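Local coordinates for protein yncA (PDB 3DR6) that probably transfers an acetyl group from acetyl-coenzyme A to an acceptor that is not established, as a putative acetyltransferase of the GNAT family, at residues M4-A9 with P55-E60; W45-R49 with Y68-G72; E19-A24 with Y89-A93. One frame throughout, in Å; residues are numbered along the deposited sequence.

The three contacts sample one mixed β-sheet and the helices laid on it, the framework common to GNAT acetyltransferases. Contact 1 pairs strand 5-8 with strand 56-61, contact 2 sets helix 39-52 against strand 64-73, and contact 3 brings helix 14-27 to the end of strand 83-90; these four strands are neighbours in that order. The centre of contact 2 lies about 12 Å from that of contact 1 and about 15 Å from that of contact 3, and contact 2 touches both. Along the chain, contact 2 is nested inside the loop closed by contact 3, while contact 1 crosses both. Residues distant in sequence are thus interlaced around four neighbouring strands.

Contact 1. Residues M4-A9 with P55-E60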
loop_
_atom_site.group_PDB
_atom_site.type_symbol
_atom_site.label_atom_id
_atom_site.label_comp_id
_atom_site.label_asym_id
_atom_site.label_seq_id
_atom_site.Cartn_x
_atom_site.Cartn_y
_atom_site.Cartn_z
HETATM N N MSE C 4 6.807 -26.510 21.491
HETATM C CA MSE C 4 6.450 -25.185 20.876
HETATM C C MSE C 4 4.958 -24.895 21.033
HETATM O O MSE C 4 4.125 -25.797 20.908
HETATM C CB MSE C 4 6.895 -25.101 19.402
HETATM C CG MSE C 4 5.783 -25.214 18.331
HETATM SE SE MSE C 4 4.916 -23.493 17.897
HETATM C CE MSE C 4 3.159 -24.236 17.531
ATOM N N THR C 5 4.625 -23.648 21.348
ATOM C CA THR C 5 3.225 -23.206 21.365
ATOM C C THR C 5 3.157 -21.853 20.681
ATOM O O THR C 5 4.181 -21.170 20.547
ATOM C CB THR C 5 2.683 -23.028 22.796
ATOM O OG1 THR C 5 3.569 -22.167 23.535
ATOM C CG2 THR C 5 2.553 -24.367 23.513
ATOM N N ILE C 6 1.952 -21.481 20.252
ATOM C CA ILE C 6 1.667 -20.144 19.731
ATOM C C ILE C 6 0.534 -19.591 20.573
ATOM O O ILE C 6 -0.429 -20.297 20.871
ATOM C CB ILE C 6 1.268 -20.160 18.228
ATOM C CG1 ILE C 6 2.478 -20.520 17.358
ATOM C CG2 ILE C 6 0.711 -18.784 17.810
ATOM C CD1 ILE C 6 2.122 -20.924 15.935
ATOM N N ARG C 7 0.672 -18.348 21.005
ATOM C CA ARG C 7 -0.348 -17.729 21.835
ATOM C C ARG C 7 -0.456 -16.269 21.453
ATOM O O ARG C 7 0.390 -15.753 20.720
ATOM C CB ARG C 7 0.029 -17.859 23.320
ATOM C CG ARG C 7 1.379 -17.244 23.655
ATOM C CD ARG C 7 1.527 -17.153 25.150
ATOM N NE ARG C 7 2.875 -16.780 25.552
ATOM C CZ ARG C 7 3.339 -15.534 25.564
ATOM N NH1 ARG C 7 2.574 -14.526 25.179
ATOM N NH2 ARG C 7 4.590 -15.301 25.946
ATOM N N PHE C 8 -1.500 -15.602 21.933
ATOM C CA PHE C 8 -1.565 -14.150 21.843
ATOM C C PHE C 8 -0.458 -13.510 22.666
ATOM O O PHE C 8 -0.140 -13.977 23.767
ATOM C CB PHE C 8 -2.935 -13.637 22.306
ATOM C CG PHE C 8 -4.033 -13.945 21.343
ATOM C CD1 PHE C 8 -4.116 -13.265 20.130
ATOM C CD2 PHE C 8 -4.972 -14.927 21.629
ATOM C CE1 PHE C 8 -5.119 -13.545 19.225
ATOM C CE2 PHE C 8 -5.984 -15.218 20.716
ATOM C CZ PHE C 8 -6.052 -14.530 19.515
ATOM N N ALA C 9 0.130 -12.449 22.116
ATOM C CA ALA C 9 1.174 -11.707 22.815
ATOM C C ALA C 9 0.588 -10.881 23.963
ATOM O O ALA C 9 -0.615 -10.528 23.942
ATOM C CB ALA C 9 1.950 -10.807 21.829
ATOM N N PRO C 55 -4.667 -9.119 15.712
ATOM C CA PRO C 55 -3.915 -10.031 16.569
ATOM C C PRO C 55 -2.420 -9.747 16.556
ATOM O O PRO C 55 -1.854 -9.323 15.528
ATOM C CB PRO C 55 -4.227 -11.406 15.970
ATOM C CG PRO C 55 -4.347 -11.108 14.455
ATOM C CD PRO C 55 -4.947 -9.706 14.378
ATOM N N VAL C 56 -1.791 -9.943 17.715
ATOM C CA VAL C 56 -0.342 -10.052 17.792
ATOM C C VAL C 56 -0.096 -11.420 18.427
ATOM O O VAL C 56 -0.538 -11.671 19.558
ATOM C CB VAL C 56 0.319 -8.887 18.596
ATOM C CG1 VAL C 56 1.847 -9.040 18.605
ATOM C CG2 VAL C 56 -0.061 -7.505 18.001
ATOM N N LEU C 57 0.537 -12.319 17.672
ATOM C CA LEU C 57 0.824 -13.686 18.139
ATOM C C LEU C 57 2.309 -13.832 18.431
ATOM O O LEU C 57 3.142 -13.179 17.790
ATOM C CB LEU C 57 0.452 -14.712 17.069
ATOM C CG LEU C 57 -0.994 -14.693 16.550
ATOM C CD1 LEU C 57 -1.119 -15.573 15.314
ATOM C CD2 LEU C 57 -1.985 -15.096 17.637
ATOM N N VAL C 58 2.647 -14.696 19.386
ATOM C CA VAL C 58 4.043 -15.100 19.542
ATOM C C VAL C 58 4.148 -16.610 19.495
ATOM O O VAL C 58 3.231 -17.311 19.960
ATOM C CB VAL C 58 4.702 -14.572 20.856
ATOM C CG1 VAL C 58 4.848 -13.054 20.819
ATOM C CG2 VAL C 58 3.914 -15.023 22.072
ATOM N N SER C 59 5.261 -17.110 18.944
ATOM C CA SER C 59 5.681 -18.489 19.182
ATOM C C SER C 59 6.608 -18.547 20.413
ATOM O O SER C 59 7.399 -17.633 20.670
ATOM C CB SER C 59 6.353 -19.130 17.957
ATOM O OG SER C 59 7.337 -18.295 17.373
ATOM N N GLU C 60 6.486 -19.625 21.178
ATOM C CA GLU C 60 7.229 -19.760 22.416
ATOM C C GLU C 60 7.754 -21.199 22.505
ATOM O O GLU C 60 7.091 -22.142 22.057
ATOM C CB GLU C 60 6.298 -19.434 23.581
ATOM C CG GLU C 60 6.935 -19.163 24.937
ATOM C CD GLU C 60 5.876 -18.901 26.008
ATOM O OE1 GLU C 60 4.682 -18.779 25.666
ATOM O OE2 GLU C 60 6.224 -18.838 27.203
HETATM O O HOH W 1 5.643 -23.338 24.863
#
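The guanidinium of R7 has the CG2 methyl of V58 over one face, offset toward the rim, where CG2 lies 3.4 Å from NH1, while the carboxylate of E60 comes up to its edge. There NE donates to E60 OE1 in a salt bridge of 2.7 Å. The two flat groups stand almost perpendicular (89°): OE1 lies near the guanidinium plane, yet NE reaches it from above the carboxylate plane. R7 places its CG between the backbone N and the carbonyl carbon (chi1 58°) and runs extended to NE, which carries the head group across V58 to E60. NH1 also donates to the carbonyl O of F8 and forms a salt bridge with D13, so several acceptors hold the group's rotation. The F8 ring receives CB of P55 at its edge, 4.0 Å from CE1, and its CD1 lies 3.8 Å from CD2 of L57, the two side chains running alongside each other.

The two backbones form an antiparallel pair. T5 with E60 and R7 with V58 are hydrogen-bonded pairs, I6 with S59 and F8 with L57 non-hydrogen-bonded ones. Past the strand end, A9 N still donates to V56 O (2.8 Å, 176° at the hydrogen), and A9 CB packs against the CG1 methyls of V56 and V58.

Strand 5-8 is an outermost strand of the sheet within this chain, and strand 56-61 continues the pairing to strand 64-73. Helix 99-113 covers the side bearing L57 and S59, with R106 making a cation-pi contact to F8; V56 packs against helix 39-52.

Contact 2. Residues W45-R49 with Y68-G72; sequences WYEAR and YASFG
Polar contact centres on R49 and S70. The NH1 of R49 donates to S70 OG at 2.7 Å, and the hydroxyl oxygen lies almost exactly in the guanidinium plane, although the bond is bent, with 136° at the hydrogen. S70 holds its OG anti to the backbone N (chi1 -169°), on the helix side of the strand. The same oxygen is hydrogen-bonded to the carbonyl O of P55, so this buried hydroxyl links the arginine to the segment 55-60. NH1 is also 3.1 Å from F71 O, but the angle is too poor for a hydrogen bond.

Both faces of the guanidinium are covered. The R49 chain bends at its second torsion, which turns its head group onto the main chain of F71 and G72. One face rests on the backbone of these two residues, where NH2 stands 3.8 Å from G72 CA. Over the centre of the opposite face lies NE1 of W45, one helical turn earlier, so the guanidinium lies between the NE1 edge of the indole and the strand backbone. G72, without a side chain, lets the guanidinium come down close to the main chain.

Apolar contact is made by the far rim of the indole. W45 CZ2 meets S70 CB at 3.7 Å, and CH2 touches CE2 of Y68 at 3.8 Å; the two aromatic rings approach obliquely, with planes 75° apart.

The contact is buried and typical of the α/β layering of GNAT acetyltransferases: one helix from the N-terminal part of the chain lies on an inner strand of the mixed sheet, whose opposite face is packed by helix 99-113 through A69 and F71.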
loop_
_atom_site.group_PDB
_atom_site.type_symbol
_atom_site.label_atom_id
_atom_site.label_comp_id
_atom_site.label_asym_id
_atom_site.label_seq_id
_atom_site.Cartn_x
_atom_site.Cartn_y
_atom_site.Cartn_z
ATOM N N TRP C 45 2.974 0.298 19.291
ATOM C CA TRP C 45 2.499 -0.484 18.146
ATOM C C TRP C 45 1.545 -1.603 18.558
ATOM O O TRP C 45 0.509 -1.805 17.915
ATOM C CB TRP C 45 3.695 -1.051 17.366
ATOM C CG TRP C 45 3.363 -2.115 16.327
ATOM C CD1 TRP C 45 2.970 -1.906 15.034
ATOM C CD2 TRP C 45 3.430 -3.539 16.501
ATOM N NE1 TRP C 45 2.778 -3.110 14.396
ATOM C CE2 TRP C 45 3.058 -4.129 15.267
ATOM C CE3 TRP C 45 3.769 -4.377 17.578
ATOM C CZ2 TRP C 45 3.003 -5.525 15.079
ATOM C CZ3 TRP C 45 3.719 -5.774 17.388
ATOM C CH2 TRP C 45 3.339 -6.325 16.144
ATOM N N TYR C 46 1.904 -2.321 19.623
ATOM C CA TYR C 46 1.090 -3.406 20.169
ATOM C C TYR C 46 -0.287 -2.902 20.612
ATOM O O TYR C 46 -1.314 -3.495 20.264
ATOM C CB TYR C 46 1.815 -4.093 21.338
ATOM C CG TYR C 46 0.935 -5.016 22.154
ATOM C CD1 TYR C 46 0.709 -6.341 21.756
ATOM C CD2 TYR C 46 0.324 -4.563 23.324
ATOM C CE1 TYR C 46 -0.103 -7.178 22.502
ATOM C CE2 TYR C 46 -0.488 -5.389 24.071
ATOM C CZ TYR C 46 -0.704 -6.690 23.656
ATOM O OH TYR C 46 -1.509 -7.503 24.418
ATOM N N GLU C 47 -0.298 -1.808 21.376
ATOM C CA GLU C 47 -1.551 -1.207 21.843
ATOM C C GLU C 47 -2.441 -0.759 20.689
ATOM O O GLU C 47 -3.642 -1.021 20.683
ATOM C CB GLU C 47 -1.275 -0.050 22.811
ATOM C CG GLU C 47 -0.647 -0.494 24.149
ATOM C CD GLU C 47 -1.575 -1.369 25.002
ATOM O OE1 GLU C 47 -2.817 -1.254 24.859
ATOM O OE2 GLU C 47 -1.057 -2.159 25.832
ATOM N N ALA C 48 -1.848 -0.088 19.711
ATOM C CA ALA C 48 -2.577 0.303 18.521
ATOM C C ALA C 48 -3.255 -0.900 17.854
ATOM O O ALA C 48 -4.428 -0.811 17.464
ATOM C CB ALA C 48 -1.668 1.038 17.559
ATOM N N ARG C 49 -2.542 -2.029 17.738
ATOM C CA ARG C 49 -3.137 -3.250 17.163
ATOM C C ARG C 49 -4.310 -3.737 17.996
ATOM O O ARG C 49 -5.369 -4.067 17.448
ATOM C CB ARG C 49 -2.106 -4.375 16.986
ATOM C CG ARG C 49 -1.161 -4.156 15.843
ATOM C CD ARG C 49 -1.873 -4.268 14.500
ATOM N NE ARG C 49 -1.193 -3.555 13.428
ATOM C CZ ARG C 49 -0.227 -4.085 12.681
ATOM N NH1 ARG C 49 0.187 -5.317 12.913
ATOM N NH2 ARG C 49 0.353 -3.379 11.716
ATOM N N TYR C 68 7.202 -13.906 16.065
ATOM C CA TYR C 68 5.934 -13.236 16.247
ATOM C C TYR C 68 5.265 -12.953 14.904
ATOM O O TYR C 68 5.919 -12.967 13.839
ATOM C CB TYR C 68 6.087 -11.951 17.083
ATOM C CG TYR C 68 6.595 -10.719 16.341
ATOM C CD1 TYR C 68 7.969 -10.461 16.223
ATOM C CD2 TYR C 68 5.700 -9.792 15.788
ATOM C CE1 TYR C 68 8.433 -9.335 15.569
ATOM C CE2 TYR C 68 6.162 -8.653 15.124
ATOM C CZ TYR C 68 7.523 -8.434 15.019
ATOM O OH TYR C 68 7.984 -7.300 14.369
ATOM N N ALA C 69 3.959 -12.711 14.964
ATOM C CA ALA C 69 3.164 -12.461 13.755
ATOM C C ALA C 69 2.038 -11.484 14.068
ATOM O O ALA C 69 1.493 -11.464 15.184
ATOM C CB ALA C 69 2.605 -13.761 13.202
ATOM N N SER C 70 1.700 -10.668 13.080
ATOM C CA SER C 70 0.557 -9.753 13.206
ATOM C C SER C 70 0.030 -9.455 11.808
ATOM O O SER C 70 0.646 -9.857 10.815
ATOM C CB SER C 70 0.990 -8.448 13.899
ATOM O OG SER C 70 -0.149 -7.671 14.263
ATOM N N PHE C 71 -1.110 -8.778 11.729
ATOM C CA PHE C 71 -1.478 -8.131 10.475
ATOM C C PHE C 71 -2.018 -6.747 10.743
ATOM O O PHE C 71 -2.483 -6.434 11.873
ATOM C CB PHE C 71 -2.435 -8.989 9.622
ATOM C CG PHE C 71 -3.779 -9.270 10.257
ATOM C CD1 PHE C 71 -4.725 -8.247 10.403
ATOM C CD2 PHE C 71 -4.113 -10.575 10.651
ATOM C CE1 PHE C 71 -5.994 -8.507 10.963
ATOM C CE2 PHE C 71 -5.389 -10.856 11.212
ATOM C CZ PHE C 71 -6.323 -9.810 11.370
ATOM N N GLY C 72 -1.943 -5.926 9.705
ATOM C CA GLY C 72 -2.567 -4.612 9.702
ATOM C C GLY C 72 -3.264 -4.337 8.391
ATOM O O GLY C 72 -3.240 -5.159 7.471
#

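Contact 3. Residues E19-A24 with Y89-A93. With EDO (1,2-ethanediol), chain I.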
loop_
_atom_site.group_PDB
_atom_site.type_symbol
_atom_site.label_atom_id
_atom_site.label_comp_id
_atom_site.label_asym_id
_atom_site.label_seq_id
_atom_site.Cartn_x
_atom_site.Cartn_y
_atom_site.Cartn_z
ATOM N N GLU C 19 13.402 -7.033 19.817
ATOM C CA GLU C 19 14.646 -7.656 19.350
ATOM C C GLU C 19 14.478 -8.277 17.971
ATOM O O GLU C 19 15.313 -8.086 17.106
ATOM C CB GLU C 19 15.115 -8.744 20.306
ATOM C CG GLU C 19 15.683 -8.247 21.582
ATOM C CD GLU C 19 16.337 -9.379 22.364
ATOM O OE1 GLU C 19 16.174 -10.559 21.955
ATOM O OE2 GLU C 19 17.006 -9.082 23.377
ATOM N N ILE C 20 13.399 -9.038 17.792
ATOM C CA ILE C 20 13.144 -9.719 16.526
ATOM C C ILE C 20 12.891 -8.697 15.395
ATOM O O ILE C 20 13.414 -8.864 14.284
ATOM C CB ILE C 20 11.987 -10.733 16.636
ATOM C CG1 ILE C 20 12.363 -11.856 17.612
ATOM C CG2 ILE C 20 11.654 -11.299 15.261
ATOM C CD1 ILE C 20 11.167 -12.635 18.194
ATOM N N TYR C 21 12.086 -7.669 15.689
ATOM C CA TYR C 21 11.811 -6.556 14.738
ATOM C C TYR C 21 13.108 -5.873 14.279
ATOM O O TYR C 21 13.346 -5.710 13.064
ATOM C CB TYR C 21 10.869 -5.512 15.377
ATOM C CG TYR C 21 10.568 -4.330 14.479
ATOM C CD1 TYR C 21 9.499 -4.382 13.591
ATOM C CD2 TYR C 21 11.354 -3.166 14.511
ATOM C CE1 TYR C 21 9.216 -3.303 12.761
ATOM C CE2 TYR C 21 11.059 -2.069 13.678
ATOM C CZ TYR C 21 9.984 -2.161 12.809
ATOM O OH TYR C 21 9.660 -1.116 11.950
ATOM N N ASN C 22 13.933 -5.475 15.248
ATOM C CA ASN C 22 15.219 -4.815 14.979
ATOM C C ASN C 22 16.192 -5.683 14.202
ATOM O O ASN C 22 16.901 -5.177 13.330
ATOM C CB ASN C 22 15.864 -4.319 16.282
ATOM C CG ASN C 22 15.149 -3.106 16.848
ATOM O OD1 ASN C 22 14.412 -2.418 16.132
ATOM N ND2 ASN C 22 15.370 -2.828 18.139
ATOM N N HIS C 23 16.218 -6.978 14.508
ATOM C CA HIS C 23 16.977 -7.919 13.687
ATOM C C HIS C 23 16.509 -7.876 12.219
ATOM O O HIS C 23 17.335 -7.773 11.297
ATOM C CB HIS C 23 16.880 -9.355 14.201
ATOM C CG HIS C 23 17.408 -10.354 13.220
ATOM N ND1 HIS C 23 16.588 -11.088 12.391
ATOM C CD2 HIS C 23 18.675 -10.662 12.863
ATOM C CE1 HIS C 23 17.330 -11.833 11.591
ATOM N NE2 HIS C 23 18.600 -11.602 11.868
ATOM N N ALA C 24 15.191 -7.967 12.020
ATOM C CA ALA C 24 14.628 -7.926 10.666
ATOM C C ALA C 24 15.066 -6.632 9.963
ATOM O O ALA C 24 15.517 -6.656 8.809
ATOM C CB ALA C 24 13.124 -8.027 10.717
ATOM N N TYR C 89 7.759 -12.691 11.648
ATOM C CA TYR C 89 9.213 -12.632 11.806
ATOM C C TYR C 89 9.659 -13.679 12.811
ATOM O O TYR C 89 9.148 -13.747 13.928
ATOM C CB TYR C 89 9.668 -11.224 12.232
ATOM C CG TYR C 89 9.233 -10.124 11.270
ATOM C CD1 TYR C 89 9.657 -10.132 9.939
ATOM C CD2 TYR C 89 8.397 -9.091 11.693
ATOM C CE1 TYR C 89 9.240 -9.130 9.031
ATOM C CE2 TYR C 89 7.992 -8.086 10.802
ATOM C CZ TYR C 89 8.423 -8.123 9.479
ATOM O OH TYR C 89 8.024 -7.148 8.583
ATOM N N VAL C 90 10.607 -14.506 12.395
ATOM C CA VAL C 90 11.176 -15.527 13.255
ATOM C C VAL C 90 12.566 -15.069 13.760
ATOM O O VAL C 90 13.346 -14.455 13.026
ATOM C CB VAL C 90 11.218 -16.888 12.508
ATOM C CG1 VAL C 90 11.927 -17.962 13.322
ATOM C CG2 VAL C 90 9.769 -17.329 12.151
ATOM N N HIS C 91 12.839 -15.348 15.032
ATOM C CA HIS C 91 14.090 -14.959 15.661
ATOM C C HIS C 91 15.214 -15.718 14.934
ATOM O O HIS C 91 15.044 -16.903 14.619
ATOM C CB HIS C 91 14.019 -15.357 17.127
ATOM C CG HIS C 91 15.206 -14.923 17.929
ATOM N ND1 HIS C 91 16.460 -15.463 17.752
ATOM C CD2 HIS C 91 15.322 -14.008 18.920
ATOM C CE1 HIS C 91 17.303 -14.901 18.604
ATOM N NE2 HIS C 91 16.635 -14.021 19.331
ATOM N N PRO C 92 16.374 -15.067 14.677
ATOM C CA PRO C 92 17.374 -15.776 13.874
ATOM C C PRO C 92 17.965 -17.043 14.501
ATOM O O PRO C 92 18.595 -17.831 13.790
ATOM C CB PRO C 92 18.470 -14.707 13.638
ATOM C CG PRO C 92 18.347 -13.821 14.810
ATOM C CD PRO C 92 16.852 -13.727 15.073
ATOM N N ALA C 93 17.772 -17.243 15.799
ATOM C CA ALA C 93 18.243 -18.458 16.472
ATOM C C ALA C 93 17.266 -19.618 16.310
ATOM O O ALA C 93 17.526 -20.728 16.807
ATOM C CB ALA C 93 18.479 -18.180 17.959
HETATM C C1 EDO I . 18.010 -18.616 9.560
HETATM O O1 EDO I . 17.122 -17.968 8.663
HETATM C C2 EDO I . 17.995 -17.771 10.815
HETATM O O2 EDO I . 19.335 -17.378 11.109
HETATM O O HOH W 2 17.307 -12.898 21.936
#
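H23 presents a face of its imidazole to the ring of P92, whose CG sits over the centre, 3.7 Å from the centroid and only 10° off the ring normal. This is a CH-pi contact, made by two side chains that reach toward each other from opposite directions. With CG anti to the backbone N (chi1 168°), the histidine swings out from the helix to meet the proline, whose CB comes within 3.6 Å of NE2.

I20 fills the middle. Its CG2 packs 3.6 Å from CB of Y89, while CG1 approaches H91 CD2 obliquely at 3.9 Å, so the two branches divide between the strand end and the loop after it. One turn further along the helix, A24 places its CB over a face of the Y89 ring, toward the rim, at 4.1 Å from CD1.

H91 is steadied from two sides. Its ND1 accepts the backbone N-H of A93 in the plane of the imidazole, at 3.0 Å, which fixes the ring against the loop. NE2 is joined to the carboxylate of E19 through one water, 2.6 Å from E19 OE1 and 2.9 Å from H91 NE2. On the same segment, P92 O accepts a hydrogen bond from O2 of a 1,2-ethanediol, probably from the crystallisation liquor.

Helix 14-27 thus packs on the C-terminal end of strand 83-90 and the loop that follows. Backbone bonds from Y89 to Y68 and from H91 to T66 tie this region to strand 64-73, and I20 also packs on V65 and Y68 of that strand.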